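Long-range contacts in purine nucleoside phosphorylase (Grouper iridovirus, PDB 3KHS), which probably cleaves purine nucleosides with phosphate, releasing the free base and ribose 1-phosphate in purine salvage: residues I20-G29 and V73-R81; Y170-M180 and L271-E282. All blocks are in the same frame, centred on the assembly; numbering follows the deposited sequence.

Contact 1: I20-G29 and V73-R81. With PO4 (phosphate ion), chain G.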
loop_
_atom_site.group_PDB
_atom_site.type_symbol
_atom_site.label_atom_id
_atom_site.label_comp_id
_atom_site.label_asym_id
_atom_site.label_seq_id
_atom_site.Cartn_x
_atom_site.Cartn_y
_atom_site.Cartn_z
ATOM N N ILE B 20 -38.632 -13.210 -8.336
ATOM C CA ILE B 20 -38.532 -12.505 -7.061
ATOM C C ILE B 20 -37.121 -11.932 -6.933
ATOM O O ILE B 20 -36.137 -12.637 -7.139
ATOM C CB ILE B 20 -38.788 -13.460 -5.865
ATOM C CG1 ILE B 20 -39.787 -14.554 -6.271
ATOM C CG2 ILE B 20 -39.339 -12.665 -4.672
ATOM C CD1 ILE B 20 -40.071 -15.570 -5.177
ATOM N N ARG B 21 -37.022 -10.650 -6.613
ATOM C CA ARG B 21 -35.719 -10.051 -6.458
ATOM C C ARG B 21 -35.120 -10.616 -5.178
ATOM O O ARG B 21 -35.819 -10.791 -4.185
ATOM C CB ARG B 21 -35.834 -8.529 -6.365
ATOM C CG ARG B 21 -36.491 -7.874 -7.578
ATOM C CD ARG B 21 -36.261 -6.376 -7.557
ATOM N NE ARG B 21 -35.095 -5.988 -8.355
ATOM C CZ ARG B 21 -34.442 -4.829 -8.233
ATOM N NH1 ARG B 21 -34.827 -3.926 -7.334
ATOM N NH2 ARG B 21 -33.406 -4.559 -9.025
ATOM N N PRO B 22 -33.823 -10.947 -5.201
ATOM C CA PRO B 22 -33.148 -11.489 -4.026
ATOM C C PRO B 22 -33.077 -10.436 -2.927
ATOM O O PRO B 22 -32.907 -9.255 -3.208
ATOM C CB PRO B 22 -31.780 -11.858 -4.573
ATOM C CG PRO B 22 -31.567 -10.812 -5.630
ATOM C CD PRO B 22 -32.888 -10.854 -6.334
ATOM N N VAL B 23 -33.234 -10.857 -1.676
ATOM C CA VAL B 23 -33.171 -9.922 -0.556
ATOM C C VAL B 23 -31.914 -10.216 0.287
ATOM O O VAL B 23 -31.416 -9.354 1.040
ATOM C CB VAL B 23 -34.441 -10.019 0.334
ATOM C CG1 VAL B 23 -34.645 -11.448 0.822
ATOM C CG2 VAL B 23 -34.314 -9.073 1.527
ATOM N N LEU B 24 -31.415 -11.443 0.161
ATOM C CA LEU B 24 -30.210 -11.843 0.864
ATOM C C LEU B 24 -29.151 -12.317 -0.127
ATOM O O LEU B 24 -29.446 -13.058 -1.074
ATOM C CB LEU B 24 -30.476 -12.972 1.860
ATOM C CG LEU B 24 -29.161 -13.461 2.492
ATOM C CD1 LEU B 24 -29.157 -13.174 3.966
ATOM C CD2 LEU B 24 -28.983 -14.922 2.226
ATOM N N GLY B 25 -27.914 -11.900 0.100
ATOM C CA GLY B 25 -26.834 -12.309 -0.784
ATOM C C GLY B 25 -25.788 -13.182 -0.103
ATOM O O GLY B 25 -25.537 -13.069 1.094
ATOM N N ILE B 26 -25.161 -14.060 -0.869
ATOM C CA ILE B 26 -24.137 -14.943 -0.324
ATOM C C ILE B 26 -22.923 -14.939 -1.252
ATOM O O ILE B 26 -23.079 -14.997 -2.468
ATOM C CB ILE B 26 -24.614 -16.428 -0.225
ATOM C CG1 ILE B 26 -25.967 -16.518 0.477
ATOM C CG2 ILE B 26 -23.554 -17.276 0.517
ATOM C CD1 ILE B 26 -26.603 -17.887 0.366
ATOM N N VAL B 27 -21.724 -14.874 -0.671
ATOM C CA VAL B 27 -20.476 -14.907 -1.437
ATOM C C VAL B 27 -19.743 -16.141 -0.924
ATOM O O VAL B 27 -19.410 -16.203 0.261
ATOM C CB VAL B 27 -19.569 -13.681 -1.138
ATOM C CG1 VAL B 27 -18.352 -13.675 -2.087
ATOM C CG2 VAL B 27 -20.338 -12.407 -1.284
ATOM N N CYS B 28 -19.503 -17.123 -1.790
ATOM C CA CYS B 28 -18.784 -18.326 -1.382
ATOM C C CYS B 28 -17.275 -18.179 -1.555
ATOM O O CYS B 28 -16.776 -17.900 -2.657
ATOM C CB CYS B 28 -19.230 -19.533 -2.202
ATOM S SG CYS B 28 -20.974 -19.839 -2.086
ATOM N N GLY B 29 -16.546 -18.396 -0.468
ATOM C CA GLY B 29 -15.104 -18.299 -0.532
ATOM C C GLY B 29 -14.468 -19.530 -1.132
ATOM O O GLY B 29 -15.154 -20.344 -1.761
ATOM N N VAL B 73 -36.393 -17.681 1.993
ATOM C CA VAL B 73 -35.753 -16.413 1.676
ATOM C C VAL B 73 -35.189 -16.414 0.260
ATOM O O VAL B 73 -34.462 -17.333 -0.086
ATOM C CB VAL B 73 -34.602 -16.178 2.678
ATOM C CG1 VAL B 73 -33.900 -14.854 2.391
ATOM C CG2 VAL B 73 -35.152 -16.222 4.114
ATOM N N SER B 74 -35.528 -15.414 -0.559
ATOM C CA SER B 74 -34.979 -15.356 -1.913
ATOM C C SER B 74 -33.542 -14.821 -1.802
ATOM O O SER B 74 -33.279 -13.727 -1.264
ATOM C CB SER B 74 -35.828 -14.456 -2.807
ATOM O OG SER B 74 -36.086 -13.235 -2.153
ATOM N N CYS B 75 -32.612 -15.615 -2.306
ATOM C CA CYS B 75 -31.199 -15.275 -2.235
ATOM C C CYS B 75 -30.532 -15.279 -3.604
ATOM O O CYS B 75 -31.032 -15.889 -4.570
ATOM C CB CYS B 75 -30.441 -16.317 -1.364
ATOM S SG CYS B 75 -31.107 -16.787 0.278
ATOM N N VAL B 76 -29.387 -14.598 -3.652
ATOM C CA VAL B 76 -28.518 -14.571 -4.822
ATOM C C VAL B 76 -27.194 -15.046 -4.214
ATOM O O VAL B 76 -26.753 -14.520 -3.194
ATOM C CB VAL B 76 -28.356 -13.150 -5.454
ATOM C CG1 VAL B 76 -27.946 -12.160 -4.438
ATOM C CG2 VAL B 76 -27.304 -13.204 -6.549
ATOM N N CYS B 77 -26.586 -16.063 -4.818
ATOM C CA CYS B 77 -25.344 -16.614 -4.307
ATOM C C CYS B 77 -24.211 -16.581 -5.317
ATOM O O CYS B 77 -24.358 -17.064 -6.437
ATOM C CB CYS B 77 -25.558 -18.056 -3.868
ATOM S SG CYS B 77 -24.030 -18.984 -3.410
ATOM N N MET B 78 -23.085 -15.998 -4.907
ATOM C CA MET B 78 -21.885 -15.917 -5.726
ATOM C C MET B 78 -21.068 -17.179 -5.489
ATOM O O MET B 78 -20.631 -17.431 -4.372
ATOM C CB MET B 78 -21.038 -14.698 -5.322
ATOM C CG MET B 78 -21.432 -13.340 -5.999
ATOM S SD MET B 78 -20.396 -11.935 -5.552
ATOM C CE MET B 78 -18.970 -12.141 -6.595
ATOM N N LYS B 79 -20.892 -17.992 -6.526
ATOM C CA LYS B 79 -20.068 -19.188 -6.422
ATOM C C LYS B 79 -18.715 -18.780 -7.006
ATOM O O LYS B 79 -18.439 -19.016 -8.175
ATOM C CB LYS B 79 -20.675 -20.352 -7.217
ATOM C CG LYS B 79 -21.760 -21.110 -6.449
ATOM C CD LYS B 79 -22.192 -22.380 -7.141
ATOM C CE LYS B 79 -21.183 -23.503 -6.960
ATOM N NZ LYS B 79 -21.785 -24.846 -7.306
ATOM N N GLY B 80 -17.892 -18.134 -6.181
ATOM C CA GLY B 80 -16.591 -17.681 -6.624
ATOM C C GLY B 80 -16.600 -16.177 -6.501
ATOM O O GLY B 80 -17.633 -15.555 -6.726
ATOM N N ARG B 81 -15.469 -15.582 -6.129
ATOM C CA ARG B 81 -15.400 -14.133 -5.991
ATOM C C ARG B 81 -14.179 -13.609 -6.752
ATOM O O ARG B 81 -13.515 -14.369 -7.423
ATOM C CB ARG B 81 -15.324 -13.746 -4.516
ATOM C CG ARG B 81 -14.167 -14.415 -3.724
ATOM C CD ARG B 81 -13.562 -13.434 -2.726
ATOM N NE ARG B 81 -14.554 -13.026 -1.731
ATOM C CZ ARG B 81 -14.956 -13.791 -0.726
ATOM N NH1 ARG B 81 -14.445 -15.024 -0.559
ATOM N NH2 ARG B 81 -15.879 -13.329 0.110
HETATM P P PO4 G . -11.015 -16.616 -0.294
HETATM O O1 PO4 G . -11.893 -17.592 0.406
HETATM O O2 PO4 G . -11.758 -16.004 -1.441
HETATM O O3 PO4 G . -10.608 -15.531 0.645
HETATM O O4 PO4 G . -9.805 -17.321 -0.796
#
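Val73 lays CG1 against CG1 of Val23 and CB of Leu24, where the segments come together. At Ser74 the backbone O takes two N-H groups, from Val23 N at 2.9 Å, which stands above the carbonyl plane, and from Leu24 N at 3.3 Å, which lies in it. The Ser74 hydroxyl, turned between its backbone N and carbonyl carbon (chi1 48°), donates to Arg21 O. Cys75 sets SG 3.4 Å from CD2 of Leu24, while Val76 crosses Pro22 obliquely on the other face. From here a parallel ladder runs: Val76 N to Leu24 O, Ile26 N to Val76 O, Met78 N to Ile26 O and Cys28 N to Met78 O. The pair belongs to the central mixed sheet of the phosphorylase fold, in which strand 24-28 is bonded along its other edge to strand 107-116. Cys77 packs its CB on Ile26 CB, and its SG lies 3.4 Å from Cys28 SG. Beyond the strand, Arg81 bends at chi2 and chi3 and brings its guanidinium back to strand 24-28, with Val27 CG1 3.2 Å above one face. Arg81 NH1 donates to O2 of the phosphate ion at 3.0 Å, and NE forms a salt bridge with Glu221. Gly29 CA approaches phosphate O1 to 3.4 Å; Ser30, His83, Ala113 and Ser217 also bind the ion, probably from the crystallisation liquor, in what is consistent with the family's phosphate-substrate site.

Contact 2: Y170-M180 and L271-E282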
loop_
_atom_site.group_PDB
_atom_site.type_symbol
_atom_site.label_atom_id
_atom_site.label_comp_id
_atom_site.label_asym_id
_atom_site.label_seq_id
_atom_site.Cartn_x
_atom_site.Cartn_y
_atom_site.Cartn_z
ATOM N N TYR B 170 -26.550 -14.088 15.723
ATOM C CA TYR B 170 -27.225 -15.201 15.069
ATOM C C TYR B 170 -26.216 -16.276 14.676
ATOM O O TYR B 170 -26.465 -17.466 14.850
ATOM C CB TYR B 170 -27.964 -14.728 13.810
ATOM C CG TYR B 170 -29.102 -13.758 14.050
ATOM C CD1 TYR B 170 -29.834 -13.789 15.240
ATOM C CD2 TYR B 170 -29.506 -12.872 13.050
ATOM C CE1 TYR B 170 -30.941 -12.970 15.431
ATOM C CE2 TYR B 170 -30.617 -12.046 13.226
ATOM C CZ TYR B 170 -31.334 -12.100 14.420
ATOM O OH TYR B 170 -32.454 -11.306 14.605
ATOM N N ALA B 171 -25.072 -15.855 14.143
ATOM C CA ALA B 171 -24.071 -16.817 13.718
ATOM C C ALA B 171 -23.494 -17.621 14.882
ATOM O O ALA B 171 -23.386 -18.842 14.788
ATOM C CB ALA B 171 -22.962 -16.122 12.945
ATOM N N ILE B 172 -23.126 -16.940 15.963
ATOM C CA ILE B 172 -22.579 -17.589 17.153
ATOM C C ILE B 172 -23.560 -18.614 17.725
ATOM O O ILE B 172 -23.191 -19.741 18.035
ATOM C CB ILE B 172 -22.298 -16.562 18.240
ATOM C CG1 ILE B 172 -21.276 -15.548 17.731
ATOM C CG2 ILE B 172 -21.840 -17.264 19.503
ATOM C CD1 ILE B 172 -19.957 -16.167 17.374
ATOM N N SER B 173 -24.811 -18.190 17.858
ATOM C CA SER B 173 -25.887 -19.010 18.381
ATOM C C SER B 173 -26.191 -20.193 17.453
ATOM O O SER B 173 -26.479 -21.317 17.894
ATOM C CB SER B 173 -27.123 -18.113 18.547
ATOM O OG SER B 173 -28.311 -18.882 18.562
ATOM N N ALA B 174 -26.127 -19.940 16.157
ATOM C CA ALA B 174 -26.390 -20.995 15.195
ATOM C C ALA B 174 -25.309 -22.058 15.299
ATOM O O ALA B 174 -25.567 -23.244 15.103
ATOM C CB ALA B 174 -26.422 -20.417 13.790
ATOM N N ALA B 175 -24.093 -21.615 15.603
ATOM C CA ALA B 175 -22.952 -22.505 15.743
ATOM C C ALA B 175 -23.188 -23.373 16.973
ATOM O O ALA B 175 -23.055 -24.600 16.909
ATOM C CB ALA B 175 -21.671 -21.695 15.902
ATOM N N ARG B 176 -23.535 -22.732 18.087
ATOM C CA ARG B 176 -23.819 -23.454 19.321
ATOM C C ARG B 176 -24.877 -24.500 19.009
ATOM O O ARG B 176 -24.682 -25.699 19.210
ATOM C CB ARG B 176 -24.367 -22.503 20.384
ATOM C CG ARG B 176 -25.004 -23.204 21.583
ATOM C CD ARG B 176 -25.797 -22.222 22.441
ATOM N NE ARG B 176 -26.781 -21.471 21.652
ATOM C CZ ARG B 176 -27.905 -21.981 21.140
ATOM N NH1 ARG B 176 -28.218 -23.261 21.332
ATOM N NH2 ARG B 176 -28.715 -21.209 20.416
ATOM N N GLU B 177 -25.996 -24.023 18.493
ATOM C CA GLU B 177 -27.125 -24.859 18.137
ATOM C C GLU B 177 -26.742 -26.051 17.269
ATOM O O GLU B 177 -27.380 -27.101 17.335
ATOM C CB GLU B 177 -28.126 -23.976 17.415
ATOM C CG GLU B 177 -29.552 -24.431 17.387
ATOM C CD GLU B 177 -30.467 -23.300 16.918
ATOM O OE1 GLU B 177 -30.363 -22.171 17.479
ATOM O OE2 GLU B 177 -31.280 -23.550 15.995
ATOM N N LEU B 178 -25.714 -25.896 16.436
ATOM C CA LEU B 178 -25.288 -26.999 15.565
ATOM C C LEU B 178 -24.202 -27.857 16.200
ATOM O O LEU B 178 -23.757 -28.840 15.602
ATOM C CB LEU B 178 -24.798 -26.477 14.206
ATOM C CG LEU B 178 -25.857 -25.897 13.256
ATOM C CD1 LEU B 178 -25.214 -24.807 12.425
ATOM C CD2 LEU B 178 -26.476 -26.992 12.368
ATOM N N GLY B 179 -23.783 -27.482 17.409
ATOM C CA GLY B 179 -22.771 -28.249 18.115
ATOM C C GLY B 179 -21.338 -27.918 17.732
ATOM O O GLY B 179 -20.461 -28.765 17.870
ATOM N N MET B 180 -21.097 -26.683 17.289
ATOM C CA MET B 180 -19.763 -26.256 16.847
ATOM C C MET B 180 -19.231 -25.120 17.694
ATOM O O MET B 180 -18.261 -24.457 17.325
ATOM C CB MET B 180 -19.824 -25.774 15.388
ATOM C CG MET B 180 -20.634 -26.663 14.457
ATOM S SD MET B 180 -20.650 -26.116 12.715
ATOM C CE MET B 180 -21.353 -24.525 12.909
ATOM N N LEU B 271 -24.287 -24.025 8.806
ATOM C CA LEU B 271 -24.243 -22.765 9.556
ATOM C C LEU B 271 -24.945 -21.630 8.812
ATOM O O LEU B 271 -25.757 -20.914 9.385
ATOM C CB LEU B 271 -22.785 -22.365 9.846
ATOM C CG LEU B 271 -22.498 -21.013 10.546
ATOM C CD1 LEU B 271 -23.198 -20.947 11.867
ATOM C CD2 LEU B 271 -21.008 -20.828 10.785
ATOM N N VAL B 272 -24.613 -21.459 7.537
ATOM C CA VAL B 272 -25.211 -20.416 6.716
ATOM C C VAL B 272 -26.736 -20.585 6.608
ATOM O O VAL B 272 -27.478 -19.603 6.695
ATOM C CB VAL B 272 -24.564 -20.403 5.264
ATOM C CG1 VAL B 272 -25.283 -19.406 4.358
ATOM C CG2 VAL B 272 -23.099 -19.985 5.351
ATOM N N LYS B 273 -27.195 -21.827 6.427
ATOM C CA LYS B 273 -28.624 -22.099 6.316
ATOM C C LYS B 273 -29.354 -21.741 7.600
ATOM O O LYS B 273 -30.368 -21.026 7.566
ATOM C CB LYS B 273 -28.870 -23.566 5.958
ATOM C CG LYS B 273 -28.318 -23.935 4.595
ATOM C CD LYS B 273 -28.635 -25.374 4.173
ATOM C CE LYS B 273 -30.138 -25.645 4.145
ATOM N NZ LYS B 273 -30.446 -27.013 3.616
ATOM N N LEU B 274 -28.830 -22.202 8.734
ATOM C CA LEU B 274 -29.466 -21.909 10.015
ATOM C C LEU B 274 -29.489 -20.407 10.252
ATOM O O LEU B 274 -30.444 -19.878 10.817
ATOM C CB LEU B 274 -28.732 -22.598 11.173
ATOM C CG LEU B 274 -29.584 -23.203 12.309
ATOM C CD1 LEU B 274 -28.669 -23.441 13.500
ATOM C CD2 LEU B 274 -30.760 -22.282 12.712
ATOM N N VAL B 275 -28.437 -19.723 9.817
ATOM C CA VAL B 275 -28.333 -18.273 9.999
ATOM C C VAL B 275 -29.406 -17.567 9.165
ATOM O O VAL B 275 -30.007 -16.577 9.590
ATOM C CB VAL B 275 -26.915 -17.759 9.580
ATOM C CG1 VAL B 275 -26.904 -16.257 9.472
ATOM C CG2 VAL B 275 -25.888 -18.193 10.605
ATOM N N ILE B 276 -29.641 -18.092 7.973
ATOM C CA ILE B 276 -30.624 -17.517 7.087
ATOM C C ILE B 276 -32.009 -17.740 7.691
ATOM O O ILE B 276 -32.897 -16.898 7.553
ATOM C CB ILE B 276 -30.512 -18.143 5.673
ATOM C CG1 ILE B 276 -29.236 -17.622 4.997
ATOM C CG2 ILE B 276 -31.761 -17.843 4.848
ATOM C CD1 ILE B 276 -28.970 -18.180 3.599
ATOM N N GLU B 277 -32.195 -18.861 8.377
ATOM C CA GLU B 277 -33.487 -19.116 8.998
ATOM C C GLU B 277 -33.760 -18.061 10.072
ATOM O O GLU B 277 -34.834 -17.479 10.099
ATOM C CB GLU B 277 -33.537 -20.508 9.617
ATOM C CG GLU B 277 -34.938 -20.952 9.986
ATOM C CD GLU B 277 -34.946 -22.309 10.659
ATOM O OE1 GLU B 277 -34.226 -23.218 10.178
ATOM O OE2 GLU B 277 -35.680 -22.466 11.666
ATOM N N LYS B 278 -32.788 -17.808 10.947
ATOM C CA LYS B 278 -32.937 -16.801 12.007
ATOM C C LYS B 278 -33.153 -15.397 11.436
ATOM O O LYS B 278 -33.772 -14.545 12.081
ATOM C CB LYS B 278 -31.696 -16.778 12.916
ATOM C CG LYS B 278 -31.481 -18.066 13.679
ATOM C CD LYS B 278 -30.101 -18.148 14.295
ATOM C CE LYS B 278 -30.019 -19.301 15.271
ATOM N NZ LYS B 278 -30.929 -19.066 16.456
ATOM N N ILE B 279 -32.623 -15.153 10.239
ATOM C CA ILE B 279 -32.763 -13.863 9.573
ATOM C C ILE B 279 -34.187 -13.652 9.057
ATOM O O ILE B 279 -34.711 -12.539 9.104
ATOM C CB ILE B 279 -31.794 -13.755 8.376
ATOM C CG1 ILE B 279 -30.353 -13.779 8.869
ATOM C CG2 ILE B 279 -32.057 -12.477 7.603
ATOM C CD1 ILE B 279 -29.312 -13.703 7.754
ATOM N N ARG B 280 -34.804 -14.722 8.561
ATOM C CA ARG B 280 -36.160 -14.656 8.031
ATOM C C ARG B 280 -37.145 -14.046 9.032
ATOM O O ARG B 280 -38.283 -13.738 8.691
ATOM C CB ARG B 280 -36.616 -16.057 7.614
ATOM C CG ARG B 280 -38.046 -16.124 7.125
ATOM C CD ARG B 280 -38.374 -17.478 6.515
ATOM N NE ARG B 280 -37.923 -18.608 7.329
ATOM C CZ ARG B 280 -38.179 -18.763 8.625
ATOM N NH1 ARG B 280 -38.891 -17.856 9.286
ATOM N NH2 ARG B 280 -37.718 -19.837 9.262
ATOM N N GLY B 281 -36.697 -13.857 10.268
ATOM C CA GLY B 281 -37.556 -13.263 11.272
ATOM C C GLY B 281 -37.407 -11.752 11.327
ATOM O O GLY B 281 -37.983 -11.107 12.208
ATOM N N GLU B 282 -36.631 -11.185 10.402
ATOM C CA GLU B 282 -36.426 -9.738 10.359
ATOM C C GLU B 282 -36.119 -9.198 8.945
ATOM O O GLU B 282 -34.978 -8.848 8.627
ATOM C CB GLU B 282 -35.311 -9.317 11.345
ATOM C CG GLU B 282 -33.865 -9.681 10.944
ATOM C CD GLU B 282 -32.800 -8.964 11.792
ATOM O OE1 GLU B 282 -32.730 -7.717 11.787
ATOM O OE2 GLU B 282 -32.023 -9.655 12.469
#
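Ala174 and Leu271 interlock at the tight part of this helix pair, whose axes approach to 9.1 Å at an angle of 123°. The methyl of Ala174 sits as a knob among Leu271, Leu274, Val275 and Lys278, its CB 3.8 Å from CD1 of Leu274. In return Leu271, with CG anti to its backbone N (chi1 176°), sends CD1 into the hole formed by Ala171, Ala174, Ala175 and Leu178. The small alanines let the backbones come close, Ala171 CA and Val275 CA being 5.8 Å apart. CE of Met180 lies against Leu271 CB, and exposed Leu178 closes the margin, meeting Leu274 tip to tip.

Toward solvent the polar bonds are looser, though the packing is not: Lys278 is itself a knob among Tyr170, Ser173, Ala174 and Glu177. Running counter to Tyr170, it holds CB above one ring face near the rim, and a bend at chi4 brings NZ to two acceptors on the same side of it. Its bonds are weak, 3.3 Å to OE1 of Glu177 in a salt bridge and 3.4 Å to OG of Ser173; Arg176 NH2 also reaches both residues. At the far end Tyr170 OH donates to Glu282 OE2 at the ring edge, an oxygen less surely placed, and Arg231 pairs with OE1. With Leu271 and Ala171 on strands 126-129 and 231-241, this is a knobs-into-holes helix pair laid against the sheet of an alpha/beta fold.

In the fold
From the N terminus, helix 3-15 leads to strand 24-28, and contact 1 closes the first loop when strand 73-79 returns beside it after the antiparallel excursion through strands 42-46 and 64-70. Contact 2 opens only later, joining helix 165-178 to the C-terminal helix 257-279 across a loop that includes strands 184-191, 213-215 and 231-241. The two closures therefore follow in series, neither enclosing nor crossing the other. Their centres lie about 17 Å apart, yet they touch: Ile276 and Ile279 pack on Leu24, while Ile276 and Arg280 meet Val73. The C-terminal helix thus ties the parallel strand pair to helix 165-178.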